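Local coordinates for translation initiation factor eIF2 assembly protein (Schizosaccharomyces pombe, PDB 4ZGP), which acts as an ATP-dependent chaperone that binds the gamma subunit of translation factor eIF2 so that it can assemble with the alpha and beta subunits, at residues P53-V58 / R95-L100; D230-L235 / F243-Y248. All blocks are in the same frame, centred on the assembly; numbering follows the deposited sequence.

Interaction 1 of 2, residues P53-V58 / R95-L100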
ATOM      1  N   PRO A  53      -2.963 -18.053   5.745  1.00 32.95           N
ATOM      2  CA  PRO A  53      -2.014 -17.268   6.541  1.00 34.69           C
ATOM      3  C   PRO A  53      -0.570 -17.453   6.087  1.00 38.50           C
ATOM      4  O   PRO A  53      -0.250 -18.386   5.352  1.00 37.02           O
ATOM      5  CB  PRO A  53      -2.207 -17.805   7.960  1.00 41.06           C
ATOM      6  CG  PRO A  53      -2.779 -19.162   7.777  1.00 40.73           C
ATOM      7  CD  PRO A  53      -3.624 -19.098   6.543  1.00 41.50           C
ATOM      8  N   ILE A  54       0.286 -16.537   6.507  1.00 35.02           N
ATOM      9  CA  ILE A  54       1.699 -16.603   6.173  1.00 41.53           C
ATOM     10  C   ILE A  54       2.316 -17.835   6.839  1.00 40.92           C
ATOM     11  O   ILE A  54       2.019 -18.127   7.996  1.00 45.40           O
ATOM     12  CB  ILE A  54       2.424 -15.295   6.610  1.00 37.85           C
ATOM     13  CG1 ILE A  54       3.834 -15.225   6.034  1.00 42.25           C
ATOM     14  CG2 ILE A  54       2.425 -15.143   8.134  1.00 35.55           C
ATOM     15  CD1 ILE A  54       4.415 -13.845   6.118  1.00 43.74           C
ATOM     16  N   PRO A  55       3.141 -18.591   6.094  1.00 42.20           N
ATOM     17  CA  PRO A  55       3.822 -19.754   6.683  1.00 42.37           C
ATOM     18  C   PRO A  55       4.608 -19.366   7.923  1.00 43.42           C
ATOM     19  O   PRO A  55       5.317 -18.362   7.906  1.00 43.03           O
ATOM     20  CB  PRO A  55       4.746 -20.224   5.561  1.00 42.17           C
ATOM     21  CG  PRO A  55       4.018 -19.829   4.309  1.00 40.74           C
ATOM     22  CD  PRO A  55       3.333 -18.516   4.634  1.00 38.11           C
ATOM     23  N   ALA A  56       4.465 -20.147   8.989  1.00 46.96           N
ATOM     24  CA  ALA A  56       5.072 -19.821  10.272  1.00 41.22           C
ATOM     25  C   ALA A  56       6.599 -19.704  10.213  1.00 44.79           C
ATOM     26  O   ALA A  56       7.186 -18.889  10.931  1.00 45.66           O
ATOM     27  CB  ALA A  56       4.670 -20.857  11.313  1.00 51.58           C
ATOM     28  N   THR A  57       7.254 -20.511   9.377  1.00 44.63           N
ATOM     29  CA  THR A  57       8.713 -20.433   9.307  1.00 44.05           C
ATOM     30  C   THR A  57       9.133 -19.124   8.643  1.00 46.15           C
ATOM     31  O   THR A  57      10.176 -18.566   8.972  1.00 44.38           O
ATOM     32  CB  THR A  57       9.343 -21.627   8.555  1.00 43.58           C
ATOM     33  OG1 THR A  57       8.943 -21.617   7.179  1.00 45.65           O
ATOM     34  CG2 THR A  57       8.914 -22.938   9.205  1.00 52.56           C
ATOM     35  N   VAL A  58       8.313 -18.632   7.716  1.00 42.72           N
ATOM     36  CA  VAL A  58       8.558 -17.331   7.108  1.00 35.40           C
ATOM     37  C   VAL A  58       8.409 -16.237   8.170  1.00 39.76           C
ATOM     38  O   VAL A  58       9.255 -15.341   8.292  1.00 39.19           O
ATOM     39  CB  VAL A  58       7.601 -17.065   5.913  1.00 34.44           C
ATOM     40  CG1 VAL A  58       7.638 -15.599   5.488  1.00 33.24           C
ATOM     41  CG2 VAL A  58       7.964 -17.954   4.730  1.00 30.22           C
ATOM     42  N   ARG A  95      11.759 -25.540   3.041  1.00 41.37           N
ATOM     43  CA  ARG A  95      11.705 -25.599   1.583  1.00 43.88           C
ATOM     44  C   ARG A  95      10.287 -25.479   1.042  1.00 41.09           C
ATOM     45  O   ARG A  95      10.074 -24.930  -0.041  1.00 40.48           O
ATOM     46  CB  ARG A  95      12.347 -26.898   1.074  1.00 47.37           C
ATOM     47  CG  ARG A  95      12.320 -27.017  -0.446  1.00 48.40           C
ATOM     48  CD  ARG A  95      13.073 -28.229  -0.988  1.00 52.71           C
ATOM     49  NE  ARG A  95      12.640 -28.511  -2.355  1.00 47.57           N
ATOM     50  CZ  ARG A  95      13.143 -27.917  -3.434  1.00 49.69           C
ATOM     51  NH1 ARG A  95      12.673 -28.220  -4.636  1.00 42.96           N
ATOM     52  NH2 ARG A  95      14.114 -27.016  -3.312  1.00 45.59           N
ATOM     53  N   GLU A  96       9.320 -25.995   1.795  1.00 40.32           N
ATOM     54  CA  GLU A  96       7.931 -25.993   1.364  1.00 42.36           C
ATOM     55  C   GLU A  96       7.443 -24.561   1.155  1.00 41.19           C
ATOM     56  O   GLU A  96       6.767 -24.250   0.166  1.00 37.31           O
ATOM     57  CB  GLU A  96       7.048 -26.716   2.390  1.00 46.98           C
ATOM     58  CG  GLU A  96       7.189 -28.241   2.398  1.00 53.78           C
ATOM     59  CD  GLU A  96       8.271 -28.767   3.348  1.00 58.27           C
ATOM     60  OE1 GLU A  96       9.006 -27.961   3.962  1.00 52.48           O
ATOM     61  OE2 GLU A  96       8.382 -30.006   3.482  1.00 64.20           O
ATOM     62  N   ALA A  97       7.805 -23.697   2.094  1.00 37.49           N
ATOM     63  CA  ALA A  97       7.456 -22.284   2.026  1.00 39.91           C
ATOM     64  C   ALA A  97       8.162 -21.611   0.858  1.00 41.28           C
ATOM     65  O   ALA A  97       7.553 -20.838   0.118  1.00 34.37           O
ATOM     66  CB  ALA A  97       7.808 -21.598   3.316  1.00 38.77           C
ATOM     67  N   ILE A  98       9.450 -21.908   0.697  1.00 34.79           N
ATOM     68  CA  ILE A  98      10.223 -21.359  -0.409  1.00 32.17           C
ATOM     69  C   ILE A  98       9.611 -21.747  -1.762  1.00 36.53           C
ATOM     70  O   ILE A  98       9.512 -20.911  -2.665  1.00 35.29           O
ATOM     71  CB  ILE A  98      11.697 -21.834  -0.368  1.00 37.31           C
ATOM     72  CG1 ILE A  98      12.346 -21.452   0.962  1.00 42.49           C
ATOM     73  CG2 ILE A  98      12.492 -21.235  -1.536  1.00 32.32           C
ATOM     74  CD1 ILE A  98      12.401 -19.975   1.221  1.00 36.77           C
ATOM     75  N   GLN A  99       9.216 -23.011  -1.916  1.00 33.00           N
ATOM     76  CA  GLN A  99       8.618 -23.448  -3.181  1.00 34.52           C
ATOM     77  C   GLN A  99       7.255 -22.789  -3.423  1.00 35.89           C
ATOM     78  O   GLN A  99       6.905 -22.450  -4.566  1.00 34.49           O
ATOM     79  CB  GLN A  99       8.474 -24.971  -3.203  1.00 20.00           C
ATOM     80  CG  GLN A  99       9.796 -25.721  -3.206  1.00 20.00           C
ATOM     81  CD  GLN A  99      10.655 -25.386  -4.407  1.00 20.00           C
ATOM     82  OE1 GLN A  99      10.148 -25.245  -5.521  1.00 20.00           O
ATOM     83  NE2 GLN A  99      11.959 -25.253  -4.185  1.00 20.00           N
ATOM     84  N   LEU A 100       6.505 -22.602  -2.344  1.00 31.03           N
ATOM     85  CA  LEU A 100       5.200 -21.950  -2.411  1.00 38.26           C
ATOM     86  C   LEU A 100       5.348 -20.522  -2.927  1.00 36.13           C
ATOM     87  O   LEU A 100       4.623 -20.080  -3.823  1.00 37.59           O
ATOM     88  CB  LEU A 100       4.534 -21.953  -1.033  1.00 37.54           C
ATOM     89  CG  LEU A 100       3.038 -21.629  -0.958  1.00 46.31           C
ATOM     90  CD1 LEU A 100       2.263 -22.426  -1.993  1.00 49.94           C
ATOM     91  CD2 LEU A 100       2.504 -21.925   0.439  1.00 46.66           C
TER
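Ala97 is the meeting point here: its CB is touched by Pro55, Thr57 and Val58. The Pro55 ring comes in with its own CB, 4.0 Å from Ala97 CB, and the alpha carbons of Pro55 and Ala97 stand 6.4 Å apart. Val58 presents one methyl branch, CG2, to the same carbon at 3.9 Å. That branch is directed there because CG1 takes the place anti to the backbone N (chi1 167°), leaving CG2 beside the N. A polar atom, Thr57 OG1, makes the third approach, from another direction, 4.0 Å from Ala97 CB; this is plain van der Waals contact, and no hydrogen bond joins the two segments. The hydroxyl has a weak hydrogen bond from the backbone N of Glu94, the residue just ahead of helix 95-107. A side chain as small as alanine's probably lets the two helix starts come this close. Pro55 is the N-cap of helix 56-62; its ring and the first turn of that helix meet on a single methyl. Further out, Tyr91 and Pro93 pack on Thr57, while Leu142 of helix 138-146 touches both Val58 and Ile98. The turn leading into helix 56-62 follows strand 48-51, at the edge of an antiparallel sheet whose strands 180-184 and 112-115 carry the ATP-binding residues Lys183, Glu184 and Lys115.

Interaction 2 of 2, residues D230-L235 / F243-Y248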
ATOM      1  N   ASP A 230     -13.489   8.965 -11.275  1.00 27.27           N
ATOM      2  CA  ASP A 230     -14.164   7.787 -11.814  1.00 26.90           C
ATOM      3  C   ASP A 230     -13.794   6.520 -11.055  1.00 26.77           C
ATOM      4  O   ASP A 230     -14.655   5.674 -10.795  1.00 26.11           O
ATOM      5  CB  ASP A 230     -13.831   7.609 -13.290  1.00 27.78           C
ATOM      6  CG  ASP A 230     -14.539   8.621 -14.185  1.00 37.02           C
ATOM      7  OD1 ASP A 230     -15.496   9.292 -13.722  1.00 40.12           O
ATOM      8  OD2 ASP A 230     -14.129   8.738 -15.358  1.00 39.86           O
ATOM      9  N   LEU A 231     -12.518   6.374 -10.706  1.00 23.10           N
ATOM     10  CA  LEU A 231     -12.101   5.208  -9.921  1.00 23.52           C
ATOM     11  C   LEU A 231     -12.796   5.207  -8.549  1.00 24.57           C
ATOM     12  O   LEU A 231     -13.284   4.177  -8.100  1.00 24.45           O
ATOM     13  CB  LEU A 231     -10.573   5.167  -9.752  1.00 22.38           C
ATOM     14  CG  LEU A 231      -9.993   4.029  -8.916  1.00 24.98           C
ATOM     15  CD1 LEU A 231     -10.464   2.696  -9.470  1.00 25.80           C
ATOM     16  CD2 LEU A 231      -8.463   4.064  -8.902  1.00 25.38           C
ATOM     17  N   LEU A 232     -12.862   6.365  -7.896  1.00 21.44           N
ATOM     18  CA  LEU A 232     -13.468   6.428  -6.573  1.00 24.29           C
ATOM     19  C   LEU A 232     -14.925   5.958  -6.620  1.00 24.11           C
ATOM     20  O   LEU A 232     -15.402   5.332  -5.680  1.00 23.92           O
ATOM     21  CB  LEU A 232     -13.386   7.852  -5.987  1.00 22.52           C
ATOM     22  CG  LEU A 232     -14.114   8.052  -4.643  1.00 25.48           C
ATOM     23  CD1 LEU A 232     -13.620   7.129  -3.488  1.00 21.43           C
ATOM     24  CD2 LEU A 232     -14.053   9.537  -4.223  1.00 28.34           C
ATOM     25  N   LYS A 233     -15.625   6.233  -7.719  1.00 24.22           N
ATOM     26  CA  LYS A 233     -16.999   5.745  -7.854  1.00 26.25           C
ATOM     27  C   LYS A 233     -17.041   4.228  -7.836  1.00 27.75           C
ATOM     28  O   LYS A 233     -18.034   3.620  -7.411  1.00 29.91           O
ATOM     29  CB  LYS A 233     -17.648   6.248  -9.140  1.00 27.68           C
ATOM     30  CG  LYS A 233     -17.928   7.733  -9.152  1.00 31.52           C
ATOM     31  CD  LYS A 233     -18.444   8.151 -10.527  1.00 38.90           C
ATOM     32  CE  LYS A 233     -18.783   9.639 -10.568  1.00 46.63           C
ATOM     33  NZ  LYS A 233     -17.581  10.508 -10.377  1.00 49.73           N
ATOM     34  N   LYS A 234     -15.961   3.614  -8.296  1.00 24.23           N
ATOM     35  CA  LYS A 234     -15.891   2.150  -8.318  1.00 25.24           C
ATOM     36  C   LYS A 234     -15.421   1.545  -6.989  1.00 24.40           C
ATOM     37  O   LYS A 234     -15.350   0.318  -6.853  1.00 26.17           O
ATOM     38  CB  LYS A 234     -14.963   1.690  -9.444  1.00 29.78           C
ATOM     39  CG  LYS A 234     -15.531   1.959 -10.834  1.00 30.34           C
ATOM     40  CD  LYS A 234     -14.511   1.620 -11.898  1.00 34.15           C
ATOM     41  CE  LYS A 234     -14.901   2.195 -13.235  1.00 43.68           C
ATOM     42  NZ  LYS A 234     -13.721   2.211 -14.138  1.00 44.88           N
ATOM     43  N   LEU A 235     -15.111   2.394  -6.012  1.00 22.99           N
ATOM     44  CA  LEU A 235     -14.656   1.928  -4.689  1.00 21.65           C
ATOM     45  C   LEU A 235     -15.821   1.955  -3.693  1.00 21.45           C
ATOM     46  O   LEU A 235     -15.629   1.971  -2.465  1.00 21.22           O
ATOM     47  CB  LEU A 235     -13.488   2.788  -4.178  1.00 19.24           C
ATOM     48  CG  LEU A 235     -12.245   2.851  -5.094  1.00 21.03           C
ATOM     49  CD1 LEU A 235     -11.123   3.678  -4.480  1.00 22.47           C
ATOM     50  CD2 LEU A 235     -11.689   1.460  -5.465  1.00 23.63           C
ATOM     51  N   PHE A 243     -10.848   7.379   3.920  1.00 25.89           N
ATOM     52  CA  PHE A 243      -9.695   6.518   3.666  1.00 22.71           C
ATOM     53  C   PHE A 243      -8.774   7.196   2.658  1.00 19.71           C
ATOM     54  O   PHE A 243      -9.078   8.279   2.160  1.00 20.34           O
ATOM     55  CB  PHE A 243     -10.151   5.117   3.169  1.00 18.15           C
ATOM     56  CG  PHE A 243     -10.970   5.131   1.888  1.00 21.53           C
ATOM     57  CD1 PHE A 243     -12.341   5.341   1.919  1.00 22.35           C
ATOM     58  CD2 PHE A 243     -10.362   4.911   0.645  1.00 27.34           C
ATOM     59  CE1 PHE A 243     -13.106   5.325   0.745  1.00 23.03           C
ATOM     60  CE2 PHE A 243     -11.119   4.903  -0.538  1.00 25.27           C
ATOM     61  CZ  PHE A 243     -12.488   5.105  -0.488  1.00 25.47           C
ATOM     62  N   VAL A 244      -7.639   6.562   2.377  1.00 22.11           N
ATOM     63  CA  VAL A 244      -6.661   7.127   1.452  1.00 15.65           C
ATOM     64  C   VAL A 244      -6.331   6.062   0.422  1.00 20.46           C
ATOM     65  O   VAL A 244      -6.009   4.960   0.816  1.00 21.14           O
ATOM     66  CB  VAL A 244      -5.394   7.543   2.191  1.00 19.40           C
ATOM     67  CG1 VAL A 244      -4.384   8.159   1.229  1.00 21.06           C
ATOM     68  CG2 VAL A 244      -5.745   8.532   3.367  1.00 21.84           C
ATOM     69  N   PHE A 245      -6.420   6.369  -0.868  1.00 17.83           N
ATOM     70  CA  PHE A 245      -6.083   5.332  -1.854  1.00 18.27           C
ATOM     71  C   PHE A 245      -4.993   5.826  -2.785  1.00 21.21           C
ATOM     72  O   PHE A 245      -4.923   7.012  -3.082  1.00 21.67           O
ATOM     73  CB  PHE A 245      -7.341   4.836  -2.619  1.00 15.13           C
ATOM     74  CG  PHE A 245      -8.011   5.838  -3.539  1.00 20.36           C
ATOM     75  CD1 PHE A 245      -8.945   6.736  -3.062  1.00 20.09           C
ATOM     76  CD2 PHE A 245      -7.805   5.787  -4.907  1.00 24.29           C
ATOM     77  CE1 PHE A 245      -9.602   7.611  -3.934  1.00 21.49           C
ATOM     78  CE2 PHE A 245      -8.457   6.656  -5.784  1.00 24.80           C
ATOM     79  CZ  PHE A 245      -9.344   7.572  -5.303  1.00 22.85           C
ATOM     80  N   ASP A 246      -4.086   4.918  -3.176  1.00 19.29           N
ATOM     81  CA  ASP A 246      -3.001   5.277  -4.087  1.00 20.98           C
ATOM     82  C   ASP A 246      -3.372   4.783  -5.468  1.00 22.08           C
ATOM     83  O   ASP A 246      -3.966   3.713  -5.608  1.00 19.64           O
ATOM     84  CB  ASP A 246      -1.655   4.672  -3.652  1.00 19.92           C
ATOM     85  CG  ASP A 246      -1.132   5.281  -2.357  1.00 28.61           C
ATOM     86  OD1 ASP A 246      -1.555   6.401  -2.003  1.00 29.41           O
ATOM     87  OD2 ASP A 246      -0.311   4.639  -1.688  1.00 32.95           O
ATOM     88  N   VAL A 247      -3.068   5.578  -6.487  1.00 22.61           N
ATOM     89  CA  VAL A 247      -3.430   5.212  -7.852  0.66 22.26           C
ATOM     90  C   VAL A 247      -2.265   5.405  -8.798  1.00 24.94           C
ATOM     91  O   VAL A 247      -1.459   6.294  -8.610  1.00 25.88           O
ATOM     92  CB  VAL A 247      -4.603   6.036  -8.370  0.66 25.90           C
ATOM     93  CG1 VAL A 247      -5.807   5.686  -7.615  0.66 23.73           C
ATOM     94  CG2 VAL A 247      -4.310   7.528  -8.257  0.66 20.75           C
ATOM     95  N   TYR A 248      -2.189   4.533  -9.796  1.00 21.38           N
ATOM     96  CA  TYR A 248      -1.206   4.661 -10.854  1.00 22.79           C
ATOM     97  C   TYR A 248      -1.975   4.903 -12.148  1.00 21.28           C
ATOM     98  O   TYR A 248      -2.851   4.124 -12.514  1.00 23.10           O
ATOM     99  CB  TYR A 248      -0.345   3.405 -10.961  1.00 25.08           C
ATOM    100  CG  TYR A 248       0.634   3.478 -12.117  1.00 26.53           C
ATOM    101  CD1 TYR A 248       1.536   4.524 -12.218  1.00 26.47           C
ATOM    102  CD2 TYR A 248       0.667   2.479 -13.088  1.00 27.57           C
ATOM    103  CE1 TYR A 248       2.446   4.595 -13.287  1.00 28.50           C
ATOM    104  CE2 TYR A 248       1.586   2.531 -14.153  1.00 32.42           C
ATOM    105  CZ  TYR A 248       2.465   3.593 -14.246  1.00 29.76           C
ATOM    106  OH  TYR A 248       3.367   3.657 -15.301  1.00 26.48           O
TER
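A buried, wholly apolar helix-on-sheet contact brings Leu231, Leu232 and Leu235, from segment 230-235 on helix 221-233, onto Phe243 and Phe245 of strand 243-250. Phe245 is gripped by all three leucines. Leu235 sets CD1 squarely over one face of its ring, a CH-pi contact 3.9 Å from the centroid and 10° off the normal. The same CD1 reaches the edge of the neighbouring ring, 4.1 Å from Phe243 CE2. Leu232 lies across Phe245 at about a right angle, and its CD1 bridges the two rings, 3.8 Å from Phe243 CZ and 4.1 Å from Phe245 CE1. Leu231 slides past Phe245 and brings CD2 to within 4.1 Å of Phe245 CE2. Phe245 CG, between the backbone N and the carbonyl carbon (chi1 67°), turns one ring face to Leu235 CD1; the first side-chain bonds of both phenylalanines point toward the helix. The strand belongs to the ATP-grasp fold, and its two sides do different work: Asp246 points away from the helix, touches ADP and forms salt bridges with Arg195 and Arg209. With an alanine at Phe245 the ring is gone, which would probably leave Leu235 CD1 without its aromatic face and open a gap between the leucines and the sheet. Ile228, one turn back in the helix, Leu256 of strand 253-261 and Cys196 and Val198 of strand 193-199 also pack on Phe245.

Interactions 1 and 2 share no helix or strand and lie on opposite sides of the chain's centre, their centres 32 Å apart. Interaction 2 is the core contact: a helix against a sheet, burying 246 Å² through leucines and aromatic rings. Interaction 1 lies farther out, is partly buried and covers 130 Å², with small side chains and a threonine hydroxyl at the N-terminal ends of two helices. It lies beside the antiparallel sheet containing strand 48-51, interaction 2 on the mixed sheet with strand 243-250; both sheets bear ATP-binding residues. They differ in nearness to the ATP site: 243-248 contains a nucleotide-touching aspartate, whereas the side chain of Val58 is about 12 Å from that of Lys115.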